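Local coordinates for uroporphyrin-III C-methyltransferase (Thermus thermophilus, PDB 1VE2), which probably catalyses the S-adenosyl-L-methionine-dependent C-methylation of uroporphyrinogen III during porphyrin biosynthesis, at residues Arg24-Ala29 / Pro40-Leu45; Asp154-Leu159 / Glu170-Arg175; Arg70-Ala75 / Arg103-Pro108. All coordinates share one frame; numbering follows the deposited sequence.

Interaction 1 of 3, residues Arg24-Ala29 / Pro40-Leu45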
loop_
_atom_site.group_PDB
_atom_site.type_symbol
_atom_site.label_atom_id
_atom_site.label_comp_id
_atom_site.label_asym_id
_atom_site.label_seq_id
_atom_site.Cartn_x
_atom_site.Cartn_y
_atom_site.Cartn_z
ATOM N N ARG A 24 -7.275 -16.313 7.354
ATOM C CA ARG A 24 -7.154 -17.232 8.478
ATOM C C ARG A 24 -7.623 -16.585 9.765
ATOM O O ARG A 24 -8.374 -17.190 10.530
ATOM C CB ARG A 24 -5.710 -17.718 8.657
ATOM C CG ARG A 24 -5.551 -18.656 9.863
ATOM C CD ARG A 24 -4.119 -19.160 10.041
ATOM N NE ARG A 24 -3.187 -18.110 10.458
ATOM C CZ ARG A 24 -3.193 -17.528 11.657
ATOM N NH1 ARG A 24 -4.084 -17.887 12.572
ATOM N NH2 ARG A 24 -2.300 -16.591 11.946
ATOM N N VAL A 25 -7.180 -15.355 10.011
ATOM C CA VAL A 25 -7.571 -14.651 11.221
ATOM C C VAL A 25 -9.083 -14.491 11.329
ATOM O O VAL A 25 -9.641 -14.678 12.405
ATOM C CB VAL A 25 -6.913 -13.255 11.305
ATOM C CG1 VAL A 25 -7.504 -12.466 12.485
ATOM C CG2 VAL A 25 -5.409 -13.410 11.460
ATOM N N LEU A 26 -9.744 -14.147 10.226
ATOM C CA LEU A 26 -11.194 -13.968 10.250
ATOM C C LEU A 26 -11.934 -15.277 10.507
ATOM O O LEU A 26 -13.107 -15.270 10.879
ATOM C CB LEU A 26 -11.686 -13.341 8.944
ATOM C CG LEU A 26 -11.223 -11.894 8.728
ATOM C CD1 LEU A 26 -11.830 -11.326 7.453
ATOM C CD2 LEU A 26 -11.634 -11.058 9.934
ATOM N N GLU A 27 -11.247 -16.396 10.316
ATOM C CA GLU A 27 -11.862 -17.696 10.555
ATOM C C GLU A 27 -11.753 -18.088 12.023
ATOM O O GLU A 27 -12.702 -18.612 12.605
ATOM C CB GLU A 27 -11.184 -18.773 9.712
ATOM C CG GLU A 27 -11.161 -18.471 8.240
ATOM C CD GLU A 27 -10.587 -19.606 7.431
ATOM O OE1 GLU A 27 -9.457 -20.051 7.729
ATOM O OE2 GLU A 27 -11.273 -20.059 6.495
ATOM N N VAL A 28 -10.594 -17.824 12.615
ATOM C CA VAL A 28 -10.347 -18.183 14.004
ATOM C C VAL A 28 -10.779 -17.152 15.050
ATOM O O VAL A 28 -11.163 -17.524 16.152
ATOM C CB VAL A 28 -8.852 -18.523 14.224
ATOM C CG1 VAL A 28 -8.420 -19.612 13.251
ATOM C CG2 VAL A 28 -7.993 -17.284 14.035
ATOM N N ALA A 29 -10.728 -15.864 14.716
ATOM C CA ALA A 29 -11.119 -14.824 15.670
ATOM C C ALA A 29 -12.507 -15.076 16.268
ATOM O O ALA A 29 -13.480 -15.280 15.541
ATOM C CB ALA A 29 -11.080 -13.458 15.001
ATOM N N PRO A 40 -19.313 -6.240 2.577
ATOM C CA PRO A 40 -20.143 -7.373 3.000
ATOM C C PRO A 40 -19.482 -8.729 2.775
ATOM O O PRO A 40 -19.589 -9.622 3.615
ATOM C CB PRO A 40 -21.409 -7.210 2.160
ATOM C CG PRO A 40 -21.508 -5.722 1.983
ATOM C CD PRO A 40 -20.070 -5.338 1.688
ATOM N N GLY A 41 -18.802 -8.873 1.639
ATOM C CA GLY A 41 -18.134 -10.121 1.315
ATOM C C GLY A 41 -17.023 -10.462 2.285
ATOM O O GLY A 41 -16.728 -11.636 2.523
ATOM N N VAL A 42 -16.380 -9.433 2.833
ATOM C CA VAL A 42 -15.318 -9.654 3.802
ATOM C C VAL A 42 -15.934 -10.053 5.140
ATOM O O VAL A 42 -15.498 -11.018 5.769
ATOM C CB VAL A 42 -14.438 -8.387 3.987
ATOM C CG1 VAL A 42 -13.406 -8.623 5.070
ATOM C CG2 VAL A 42 -13.744 -8.037 2.671
ATOM N N LEU A 43 -16.955 -9.322 5.581
ATOM C CA LEU A 43 -17.591 -9.651 6.856
ATOM C C LEU A 43 -18.129 -11.090 6.834
ATOM O O LEU A 43 -18.015 -11.821 7.813
ATOM C CB LEU A 43 -18.739 -8.671 7.160
ATOM C CG LEU A 43 -18.344 -7.203 7.375
ATOM C CD1 LEU A 43 -19.596 -6.356 7.609
ATOM C CD2 LEU A 43 -17.394 -7.093 8.571
ATOM N N ALA A 44 -18.700 -11.490 5.704
ATOM C CA ALA A 44 -19.263 -12.831 5.559
ATOM C C ALA A 44 -18.253 -13.944 5.844
ATOM O O ALA A 44 -18.633 -15.053 6.218
ATOM C CB ALA A 44 -19.840 -12.995 4.168
ATOM N N LEU A 45 -16.966 -13.655 5.676
ATOM C CA LEU A 45 -15.931 -14.655 5.929
ATOM C C LEU A 45 -15.543 -14.781 7.404
ATOM O O LEU A 45 -14.829 -15.708 7.792
ATOM C CB LEU A 45 -14.696 -14.345 5.086
ATOM C CG LEU A 45 -14.875 -14.718 3.613
ATOM C CD1 LEU A 45 -13.839 -14.007 2.745
ATOM C CD2 LEU A 45 -14.754 -16.239 3.482
#
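Leu26, near the end of helix 20-28, meets the short helix 40-43 through a single apolar pair, Leu26 CD1 to Val42 CG1 at 3.9 Å. The two side chains meet at a slant and touch at one methyl each. Leu26 is extended beyond CB, with CD1 anti to CA (chi2 -176°), which carries this methyl out towards the valine; Val42 answers with the branch that stands opposite its own backbone N (chi1 176°). Both residues are buried: Leu26 also rests on Leu84 of strand 80-85, and Val42 on Ala10. Leu45 is partly covered by segment 24-29 as well, although its side chain comes no nearer to it than 4.8 Å.

The polar groups that come close are backbone ones. Leu26 O and Leu45 O lie 3.6 Å apart, two acceptors, so no hydrogen bond can link them. Glu27 N lies 4.4 Å from Leu45 O, but its hydrogen bond goes back into its own helix, to Arg24 O at 3.0 Å. A backbone hydrogen bond between Leu26 and Lys47 ties the chain together just past the second segment.

Both helices flank the parallel sheet of an alpha/beta domain. With no hydrogen bond joining the two segments, their association is non-directional, probably resting on dispersion and on the exclusion of water around Leu26, Val42 and Leu45.

Interaction 2 of 3, residues Asp154-Leu159 / Glu170-Arg175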
loop_
_atom_site.group_PDB
_atom_site.type_symbol
_atom_site.label_atom_id
_atom_site.label_comp_id
_atom_site.label_asym_id
_atom_site.label_seq_id
_atom_site.Cartn_x
_atom_site.Cartn_y
_atom_site.Cartn_z
ATOM N N ASP A 154 5.346 14.485 -6.663
ATOM C CA ASP A 154 4.927 14.612 -8.060
ATOM C C ASP A 154 3.471 14.219 -8.245
ATOM O O ASP A 154 2.784 14.764 -9.111
ATOM C CB ASP A 154 5.808 13.762 -8.971
ATOM C CG ASP A 154 7.234 14.275 -9.036
ATOM O OD1 ASP A 154 7.450 15.464 -8.722
ATOM O OD2 ASP A 154 8.129 13.497 -9.405
ATOM N N THR A 155 3.017 13.266 -7.436
ATOM C CA THR A 155 1.634 12.790 -7.474
ATOM C C THR A 155 1.067 12.883 -6.066
ATOM O O THR A 155 1.680 12.397 -5.111
ATOM C CB THR A 155 1.533 11.310 -7.909
ATOM O OG1 THR A 155 2.123 11.136 -9.203
ATOM C CG2 THR A 155 0.062 10.864 -7.955
ATOM N N LEU A 156 -0.099 13.509 -5.930
ATOM C CA LEU A 156 -0.732 13.627 -4.628
ATOM C C LEU A 156 -2.030 12.832 -4.576
ATOM O O LEU A 156 -2.871 12.950 -5.467
ATOM C CB LEU A 156 -1.028 15.088 -4.309
ATOM C CG LEU A 156 -1.848 15.352 -3.048
ATOM C CD1 LEU A 156 -1.085 14.894 -1.802
ATOM C CD2 LEU A 156 -2.146 16.847 -2.971
ATOM N N VAL A 157 -2.171 12.009 -3.541
ATOM C CA VAL A 157 -3.376 11.212 -3.343
ATOM C C VAL A 157 -4.049 11.708 -2.068
ATOM O O VAL A 157 -3.416 11.807 -1.015
ATOM C CB VAL A 157 -3.055 9.706 -3.177
ATOM C CG1 VAL A 157 -4.346 8.907 -3.035
ATOM C CG2 VAL A 157 -2.252 9.211 -4.367
ATOM N N LEU A 158 -5.327 12.058 -2.165
ATOM C CA LEU A 158 -6.057 12.517 -0.990
ATOM C C LEU A 158 -7.241 11.610 -0.707
ATOM O O LEU A 158 -8.053 11.330 -1.588
ATOM C CB LEU A 158 -6.550 13.957 -1.172
ATOM C CG LEU A 158 -5.474 15.045 -1.174
ATOM C CD1 LEU A 158 -6.145 16.412 -1.302
ATOM C CD2 LEU A 158 -4.658 14.972 0.105
ATOM N N LEU A 159 -7.323 11.141 0.530
ATOM C CA LEU A 159 -8.412 10.276 0.940
ATOM C C LEU A 159 -9.533 11.187 1.426
ATOM O O LEU A 159 -9.281 12.163 2.134
ATOM C CB LEU A 159 -7.953 9.346 2.068
ATOM C CG LEU A 159 -6.670 8.545 1.777
ATOM C CD1 LEU A 159 -6.217 7.789 3.014
ATOM C CD2 LEU A 159 -6.919 7.583 0.638
ATOM N N GLU A 170 -8.734 25.379 -4.152
ATOM C CA GLU A 170 -7.813 26.418 -3.717
ATOM C C GLU A 170 -6.494 25.821 -3.249
ATOM O O GLU A 170 -5.421 26.153 -3.748
ATOM C CB GLU A 170 -8.401 27.242 -2.553
ATOM C CG GLU A 170 -9.918 27.257 -2.385
ATOM C CD GLU A 170 -10.674 27.463 -3.680
ATOM O OE1 GLU A 170 -10.239 28.303 -4.492
ATOM O OE2 GLU A 170 -11.704 26.787 -3.883
ATOM N N ARG A 171 -6.601 24.945 -2.258
ATOM C CA ARG A 171 -5.445 24.290 -1.669
ATOM C C ARG A 171 -4.608 23.490 -2.652
ATOM O O ARG A 171 -3.387 23.460 -2.542
ATOM C CB ARG A 171 -5.895 23.412 -0.495
ATOM C CG ARG A 171 -5.624 24.053 0.858
ATOM C CD ARG A 171 -6.088 25.508 0.884
ATOM N NE ARG A 171 -5.542 26.251 2.017
ATOM C CZ ARG A 171 -5.664 27.566 2.170
ATOM N NH1 ARG A 171 -6.316 28.282 1.262
ATOM N NH2 ARG A 171 -5.136 28.168 3.228
ATOM N N LEU A 172 -5.260 22.846 -3.613
ATOM C CA LEU A 172 -4.532 22.065 -4.608
ATOM C C LEU A 172 -3.735 23.008 -5.497
ATOM O O LEU A 172 -2.684 22.644 -6.023
ATOM C CB LEU A 172 -5.492 21.234 -5.470
ATOM C CG LEU A 172 -6.309 20.127 -4.795
ATOM C CD1 LEU A 172 -7.157 19.428 -5.839
ATOM C CD2 LEU A 172 -5.382 19.123 -4.117
ATOM N N LEU A 173 -4.240 24.228 -5.653
ATOM C CA LEU A 173 -3.573 25.232 -6.472
ATOM C C LEU A 173 -2.246 25.648 -5.842
ATOM O O LEU A 173 -1.360 26.169 -6.522
ATOM C CB LEU A 173 -4.483 26.453 -6.649
ATOM C CG LEU A 173 -5.723 26.207 -7.510
ATOM C CD1 LEU A 173 -6.649 27.414 -7.456
ATOM C CD2 LEU A 173 -5.296 25.920 -8.938
ATOM N N GLU A 174 -2.116 25.410 -4.540
ATOM C CA GLU A 174 -0.895 25.742 -3.818
ATOM C C GLU A 174 0.173 24.670 -4.036
ATOM O O GLU A 174 1.288 24.784 -3.527
ATOM C CB GLU A 174 -1.179 25.860 -2.322
ATOM C CG GLU A 174 -2.207 26.905 -1.955
ATOM C CD GLU A 174 -2.425 26.982 -0.460
ATOM O OE1 GLU A 174 -2.843 25.965 0.137
ATOM O OE2 GLU A 174 -2.174 28.060 0.118
ATOM N N ARG A 175 -0.174 23.632 -4.790
ATOM C CA ARG A 175 0.756 22.541 -5.062
ATOM C C ARG A 175 0.810 22.200 -6.543
ATOM O O ARG A 175 1.834 21.735 -7.040
ATOM C CB ARG A 175 0.348 21.293 -4.273
ATOM C CG ARG A 175 0.459 21.441 -2.765
ATOM C CD ARG A 175 1.896 21.304 -2.290
ATOM N NE ARG A 175 2.005 21.476 -0.844
ATOM C CZ ARG A 175 2.198 22.641 -0.233
ATOM N NH1 ARG A 175 2.313 23.758 -0.944
ATOM N NH2 ARG A 175 2.280 22.692 1.091
#
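Around the leucine contact of Leu156 and Leu158 with Leu172, the flat groups belong to the helical segment. The motif is a helix laid on a mixed beta sheet: helix 168-173 covers one face of strand 155-159. The guanidinium of Arg171 carries Glu174 OE2 over the centre of one face, 4.1 Å above the plane; Arg171 NE is 3.3 Å from Glu174 OE1, a pairing of charges in which no N-H points at the oxygen, and Arg171 itself is poorly ordered. The guanidinium of Arg175 binds the carbonyl just before it, Arg175 NH1 to Glu174 O at 3.0 Å, a bent bond (138°) whose donor sits above the carbonyl plane. Its NH2 reaches Leu150 O.

Leu156 and Leu158, two residues apart, both direct their side chains to the helix. Leu172 also touches Leu216 of strand 214-218, so it spans two adjacent strands. All three touching leucines are buried.

Leu156 crosses Leu172 at an angle, while Leu158 runs past it in the opposite sense. In Leu172 CD1 stands opposite CA (chi2 -179°), and the other branch, CD2, is the one that touches the strand. This one methyl serves both partners: Leu172 CD2 lies 4.1 Å from Leu156 CD2 and 4.0 Å from Leu158 CD1.

Interaction 3 of 3, residues Arg70-Ala75 / Arg103-Pro108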
loop_
_atom_site.group_PDB
_atom_site.type_symbol
_atom_site.label_atom_id
_atom_site.label_comp_id
_atom_site.label_asym_id
_atom_site.label_seq_id
_atom_site.Cartn_x
_atom_site.Cartn_y
_atom_site.Cartn_z
ATOM N N ARG A 70 -12.153 -2.234 24.769
ATOM C CA ARG A 70 -12.826 -3.506 24.541
ATOM C C ARG A 70 -11.863 -4.573 24.020
ATOM O O ARG A 70 -11.932 -5.727 24.439
ATOM C CB ARG A 70 -14.000 -3.317 23.575
ATOM C CG ARG A 70 -14.861 -4.564 23.395
ATOM C CD ARG A 70 -15.239 -5.196 24.732
ATOM N NE ARG A 70 -16.191 -6.297 24.570
ATOM C CZ ARG A 70 -16.465 -7.198 25.511
ATOM N NH1 ARG A 70 -15.858 -7.140 26.691
ATOM N NH2 ARG A 70 -17.354 -8.156 25.275
ATOM N N LEU A 71 -10.961 -4.189 23.118
ATOM C CA LEU A 71 -9.983 -5.139 22.578
ATOM C C LEU A 71 -9.139 -5.687 23.734
ATOM O O LEU A 71 -8.920 -6.897 23.849
ATOM C CB LEU A 71 -9.076 -4.442 21.549
ATOM C CG LEU A 71 -9.745 -3.979 20.245
ATOM C CD1 LEU A 71 -8.760 -3.159 19.413
ATOM C CD2 LEU A 71 -10.237 -5.185 19.462
ATOM N N ILE A 72 -8.677 -4.784 24.591
ATOM C CA ILE A 72 -7.872 -5.156 25.741
ATOM C C ILE A 72 -8.691 -6.025 26.693
ATOM O O ILE A 72 -8.222 -7.071 27.131
ATOM C CB ILE A 72 -7.348 -3.900 26.481
ATOM C CG1 ILE A 72 -6.340 -3.166 25.583
ATOM C CG2 ILE A 72 -6.695 -4.290 27.813
ATOM C CD1 ILE A 72 -5.911 -1.799 26.095
ATOM N N ALA A 73 -9.918 -5.608 26.998
ATOM C CA ALA A 73 -10.769 -6.382 27.900
ATOM C C ALA A 73 -10.943 -7.812 27.380
ATOM O O ALA A 73 -10.761 -8.776 28.122
ATOM C CB ALA A 73 -12.135 -5.707 28.050
ATOM N N LEU A 74 -11.287 -7.941 26.103
ATOM C CA LEU A 74 -11.489 -9.251 25.492
ATOM C C LEU A 74 -10.269 -10.158 25.578
ATOM O O LEU A 74 -10.399 -11.348 25.878
ATOM C CB LEU A 74 -11.907 -9.089 24.030
ATOM C CG LEU A 74 -13.353 -8.626 23.844
ATOM C CD1 LEU A 74 -13.583 -8.160 22.416
ATOM C CD2 LEU A 74 -14.290 -9.768 24.211
ATOM N N ALA A 75 -9.091 -9.603 25.311
ATOM C CA ALA A 75 -7.859 -10.383 25.358
ATOM C C ALA A 75 -7.551 -10.850 26.782
ATOM O O ALA A 75 -7.045 -11.957 26.992
ATOM C CB ALA A 75 -6.693 -9.555 24.818
ATOM N N ARG A 103 0.451 -2.703 23.277
ATOM C CA ARG A 103 1.807 -2.901 23.773
ATOM C C ARG A 103 1.894 -2.430 25.221
ATOM O O ARG A 103 2.373 -3.149 26.093
ATOM C CB ARG A 103 2.810 -2.100 22.925
ATOM C CG ARG A 103 4.264 -2.254 23.346
ATOM C CD ARG A 103 5.035 -3.209 22.422
ATOM N NE ARG A 103 4.492 -4.561 22.435
ATOM C CZ ARG A 103 4.821 -5.516 21.567
ATOM N NH1 ARG A 103 5.697 -5.276 20.601
ATOM N NH2 ARG A 103 4.271 -6.719 21.668
ATOM N N ARG A 104 1.425 -1.212 25.473
ATOM C CA ARG A 104 1.472 -0.651 26.817
ATOM C C ARG A 104 0.607 -1.406 27.818
ATOM O O ARG A 104 0.862 -1.351 29.019
ATOM C CB ARG A 104 1.088 0.832 26.772
ATOM C CG ARG A 104 2.161 1.677 26.095
ATOM C CD ARG A 104 1.701 3.085 25.706
ATOM N NE ARG A 104 2.804 3.821 25.083
ATOM C CZ ARG A 104 2.699 5.036 24.542
ATOM N NH1 ARG A 104 1.536 5.669 24.542
ATOM N NH2 ARG A 104 3.765 5.621 24.006
ATOM N N ALA A 105 -0.407 -2.116 27.335
ATOM C CA ALA A 105 -1.270 -2.880 28.235
ATOM C C ALA A 105 -0.736 -4.295 28.440
ATOM O O ALA A 105 -1.276 -5.061 29.243
ATOM C CB ALA A 105 -2.698 -2.926 27.688
ATOM N N GLY A 106 0.320 -4.639 27.712
ATOM C CA GLY A 106 0.910 -5.964 27.817
ATOM C C GLY A 106 0.076 -7.046 27.148
ATOM O O GLY A 106 0.118 -8.207 27.549
ATOM N N ILE A 107 -0.680 -6.665 26.119
ATOM C CA ILE A 107 -1.538 -7.601 25.395
ATOM C C ILE A 107 -0.863 -8.117 24.128
ATOM O O ILE A 107 -0.409 -7.332 23.296
ATOM C CB ILE A 107 -2.868 -6.925 24.975
ATOM C CG1 ILE A 107 -3.589 -6.372 26.205
ATOM C CG2 ILE A 107 -3.754 -7.917 24.238
ATOM C CD1 ILE A 107 -3.890 -7.415 27.264
ATOM N N PRO A 108 -0.781 -9.448 23.965
ATOM C CA PRO A 108 -0.141 -9.953 22.747
ATOM C C PRO A 108 -0.953 -9.517 21.524
ATOM O O PRO A 108 -2.183 -9.581 21.537
ATOM C CB PRO A 108 -0.164 -11.471 22.949
ATOM C CG PRO A 108 -0.095 -11.612 24.445
ATOM C CD PRO A 108 -1.070 -10.545 24.905
#
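Ile72 and Ile107 meet at an angle: one branch of each touches the other isoleucine and the second goes to an alanine, which completes the interface between helix 64-76 and the end of helix 95-105. Ile72 divides the work. Its CG1 branch is stretched out, with CD1 anti to CA (chi2 171°), and this methyl comes to rest 3.8 Å from Ala105 CB. Its CG2 methyl instead approaches Ile107 CG1, at 4.1 Å. Ile107 is similarly split: CG1 serves Ile72, while CG2 presses on Ala75, one helical turn further along. The distance from Ile107 CG2 to Ala75 CB, 3.4 Å, is shorter than ordinary van der Waals contact and marks the tight spot of the interface. Ala75 and Ala105 both point their methyls at the opposing segment. Such small residues are consistent with a close approach of the backbones; the CA atoms of Ile72 and Ile107 lie 6.8 Å apart.

Gly106, with positive phi (74°), ends the helix in a Schellman motif, and just after it the side chain of Ile107 is directed at helix 64-76. Ala105 O is in turn bound by Arg76 NH2, and Arg104 forms a salt bridge with Glu227 of the second subunit.

Within the fold, Leu102 of helix 95-105 packs on both isoleucines, and Leu71 and Leu74 seat helix 64-76 on strands 31-34 and 80-85. Pro108 is joined by a backbone hydrogen bond to Val5, leading into strand 109-112 at the sheet edge.

How the interactions relate
Interactions 1 and 3 belong to the parallel sheet, interaction 2 to the mixed one. Strand 80-85 divides the first two: Ala82 and Leu84 meet the side chains of 24-29, whereas Val81 and Arg83 meet those of 70-75, as expected for helices on the two faces of one sheet. Their centres lie 21 Å apart, with nearest atoms about 9 Å apart. Interaction 2 lies across the chain's centre from both, its own centre 36 Å from interaction 1 and 38 Å from interaction 3. Interactions 1 and 3 thus lie within one domain and interaction 2 within the other; in relatives of this methyltransferase family the active site lies between two such domains.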